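Local coordinates for SVS_variant_AS1 (Streptomyces sp. CWA1, PDB 6TJA), which probably catalyses the metal-dependent cyclisation of geranylgeranyl diphosphate to the diterpene spiroviolene, as a reconstructed and mutated ancestor of spiroviolene synthase, at residues A[58-63]-A[192-197]. Residues are numbered along the deposited sequence; the frame is centred on the assembly and turned at random.
Sequences DFFARF and FAMLEI
Phe192, at the end of helix 188-192, meets Phe63 ring to ring. Phe63 CE2 comes over one face of the Phe192 ring, toward its rim, and lies 3.6 Å from Phe192 CE1. The planes are inclined at 46°, so the pair is neither a stack nor a T-shape. Phe192 also opens a type I turn, closed by the bond from Leu195 N to Phe192 O (3.1 Å). The turn brings Met194 and Leu195 against helix 56-61 and the residues after it. Met194 covers one face of Phe60. Its CE sits 4.2 Å from the centroid of the Phe60 ring, a CH-pi contact made possible by the bend at chi3 (-71°). SD stands farther off above the same face, in a Met-aromatic contact. Met194 CB touches Phe60 CZ at 3.8 Å. Phe63 CB packs on the opposite face, so the Phe60 ring is held between the two. Replacing Phe60 by an alanine would probably open a gap between Met194 and Phe63 and leave the methionine methyl without its aromatic face. Leu195 sends CD2 to the Phe63 backbone, 3.3 Å from Phe63 O, and to Phe63 CB at 3.9 Å. Its side chain also borders a bound PEG fragment. Helix 70-91 touches Phe60 and Met194, and helix 289-309 touches Phe192 and Leu195. No hydrogen bond or salt bridge crosses between the segments. The charged groups pair otherwise: Arg62 with Asp58 inside its own segment, and Glu196 with Arg148 outside the contact. The join in this all-helical terpene synthase fold therefore rests on buried aromatic and aliphatic surfaces.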
loop_
_atom_site.group_PDB
_atom_site.type_symbol
_atom_site.label_atom_id
_atom_site.label_comp_id
_atom_site.label_asym_id
_atom_site.label_seq_id
_atom_site.Cartn_x
_atom_site.Cartn_y
_atom_site.Cartn_z
ATOM N N ASP A 58 6.898 -3.699 -26.228
ATOM C CA ASP A 58 5.832 -4.398 -26.988
ATOM C C ASP A 58 4.656 -4.651 -26.032
ATOM O O ASP A 58 3.493 -4.396 -26.398
ATOM C CB ASP A 58 6.358 -5.703 -27.609
ATOM C CG ASP A 58 5.433 -6.327 -28.646
ATOM O OD1 ASP A 58 5.525 -5.904 -29.838
ATOM O OD2 ASP A 58 4.624 -7.216 -28.264
ATOM N N PHE A 59 4.963 -5.171 -24.844
ATOM C CA PHE A 59 3.967 -5.501 -23.798
ATOM C C PHE A 59 3.121 -4.253 -23.515
ATOM O O PHE A 59 1.920 -4.334 -23.708
ATOM C CB PHE A 59 4.667 -6.068 -22.565
ATOM C CG PHE A 59 3.759 -6.368 -21.411
ATOM C CD1 PHE A 59 3.151 -7.598 -21.309
ATOM C CD2 PHE A 59 3.535 -5.421 -20.428
ATOM C CE1 PHE A 59 2.321 -7.879 -20.233
ATOM C CE2 PHE A 59 2.726 -5.715 -19.342
ATOM C CZ PHE A 59 2.102 -6.936 -19.258
ATOM N N PHE A 60 3.699 -3.141 -23.062
ATOM C CA PHE A 60 2.878 -2.033 -22.530
ATOM C C PHE A 60 2.321 -1.161 -23.666
ATOM O O PHE A 60 1.308 -0.500 -23.413
ATOM C CB PHE A 60 3.605 -1.200 -21.483
ATOM C CG PHE A 60 2.619 -0.492 -20.578
ATOM C CD1 PHE A 60 1.829 -1.220 -19.704
ATOM C CD2 PHE A 60 2.435 0.874 -20.651
ATOM C CE1 PHE A 60 0.881 -0.592 -18.910
ATOM C CE2 PHE A 60 1.530 1.505 -19.817
ATOM C CZ PHE A 60 0.762 0.774 -18.944
ATOM N N ALA A 61 2.909 -1.215 -24.868
ATOM C CA ALA A 61 2.383 -0.571 -26.091
ATOM C C ALA A 61 1.014 -1.166 -26.454
ATOM O O ALA A 61 0.234 -0.521 -27.196
ATOM C CB ALA A 61 3.398 -0.727 -27.211
ATOM N N ARG A 62 0.744 -2.380 -25.984
ATOM C CA ARG A 62 -0.570 -3.059 -26.096
ATOM C C ARG A 62 -1.558 -2.602 -25.010
ATOM O O ARG A 62 -2.777 -2.749 -25.232
ATOM C CB ARG A 62 -0.373 -4.567 -26.045
ATOM C CG ARG A 62 0.482 -5.090 -27.191
ATOM C CD ARG A 62 0.786 -6.550 -26.892
ATOM N NE ARG A 62 1.638 -7.154 -27.892
ATOM C CZ ARG A 62 1.213 -7.611 -29.057
ATOM N NH1 ARG A 62 -0.074 -7.570 -29.358
ATOM N NH2 ARG A 62 2.072 -8.123 -29.914
ATOM N N PHE A 63 -1.080 -2.056 -23.915
ATOM C CA PHE A 63 -1.940 -1.570 -22.855
ATOM C C PHE A 63 -2.430 -0.168 -23.156
ATOM O O PHE A 63 -3.519 0.156 -22.859
ATOM C CB PHE A 63 -1.197 -1.557 -21.526
ATOM C CG PHE A 63 -1.157 -2.869 -20.844
ATOM C CD1 PHE A 63 -0.639 -3.963 -21.473
ATOM C CD2 PHE A 63 -1.657 -3.010 -19.582
ATOM C CE1 PHE A 63 -0.610 -5.174 -20.861
ATOM C CE2 PHE A 63 -1.637 -4.221 -18.957
ATOM C CZ PHE A 63 -1.105 -5.302 -19.593
ATOM N N PHE A 192 -1.417 -1.859 -14.209
ATOM C CA PHE A 192 -2.714 -1.270 -14.602
ATOM C C PHE A 192 -2.783 0.187 -14.119
ATOM O O PHE A 192 -3.403 1.044 -14.810
ATOM C CB PHE A 192 -3.834 -2.211 -14.151
ATOM C CG PHE A 192 -4.033 -3.377 -15.088
ATOM C CD1 PHE A 192 -4.592 -3.189 -16.339
ATOM C CD2 PHE A 192 -3.600 -4.643 -14.770
ATOM C CE1 PHE A 192 -4.781 -4.246 -17.217
ATOM C CE2 PHE A 192 -3.780 -5.705 -15.649
ATOM C CZ PHE A 192 -4.382 -5.506 -16.866
ATOM N N ALA A 193 -2.123 0.497 -13.003
ATOM C CA ALA A 193 -2.143 1.858 -12.410
ATOM C C ALA A 193 -1.290 2.803 -13.270
ATOM O O ALA A 193 -1.338 3.984 -12.993
ATOM C CB ALA A 193 -1.643 1.850 -10.967
ATOM N N MET A 194 -0.508 2.306 -14.235
ATOM C CA MET A 194 0.250 3.163 -15.191
ATOM C C MET A 194 -0.580 3.534 -16.433
ATOM O O MET A 194 -0.080 4.342 -17.214
ATOM C CB MET A 194 1.514 2.466 -15.681
ATOM C CG MET A 194 2.496 2.170 -14.595
ATOM S SD MET A 194 4.025 1.715 -15.364
ATOM C CE MET A 194 3.668 0.105 -16.056
ATOM N N LEU A 195 -1.783 3.025 -16.628
ATOM C CA LEU A 195 -2.600 3.370 -17.785
ATOM C C LEU A 195 -2.854 4.868 -17.919
ATOM O O LEU A 195 -2.637 5.431 -18.927
ATOM C CB LEU A 195 -3.911 2.606 -17.801
ATOM C CG LEU A 195 -3.966 1.138 -18.188
ATOM C CD1 LEU A 195 -5.260 0.429 -17.859
ATOM C CD2 LEU A 195 -3.566 0.886 -19.622
ATOM N N GLU A 196 -3.290 5.470 -16.840
ATOM C CA GLU A 196 -3.579 6.865 -16.712
ATOM C C GLU A 196 -2.389 7.732 -17.024
ATOM O O GLU A 196 -2.508 8.773 -17.578
ATOM C CB GLU A 196 -3.883 7.094 -15.255
ATOM C CG GLU A 196 -5.284 7.402 -14.956
ATOM C CD GLU A 196 -5.407 8.048 -13.635
ATOM O OE1 GLU A 196 -5.254 7.392 -12.631
ATOM O OE2 GLU A 196 -5.686 9.220 -13.617
ATOM N N ILE A 197 -1.246 7.278 -16.570
ATOM C CA ILE A 197 0.064 7.968 -16.732
ATOM C C ILE A 197 0.461 7.907 -18.213
ATOM O O ILE A 197 0.920 8.925 -18.741
ATOM C CB ILE A 197 1.108 7.374 -15.764
ATOM C CG1 ILE A 197 0.680 7.604 -14.305
ATOM C CG2 ILE A 197 2.481 7.947 -16.038
ATOM C CD1 ILE A 197 1.595 6.997 -13.289
#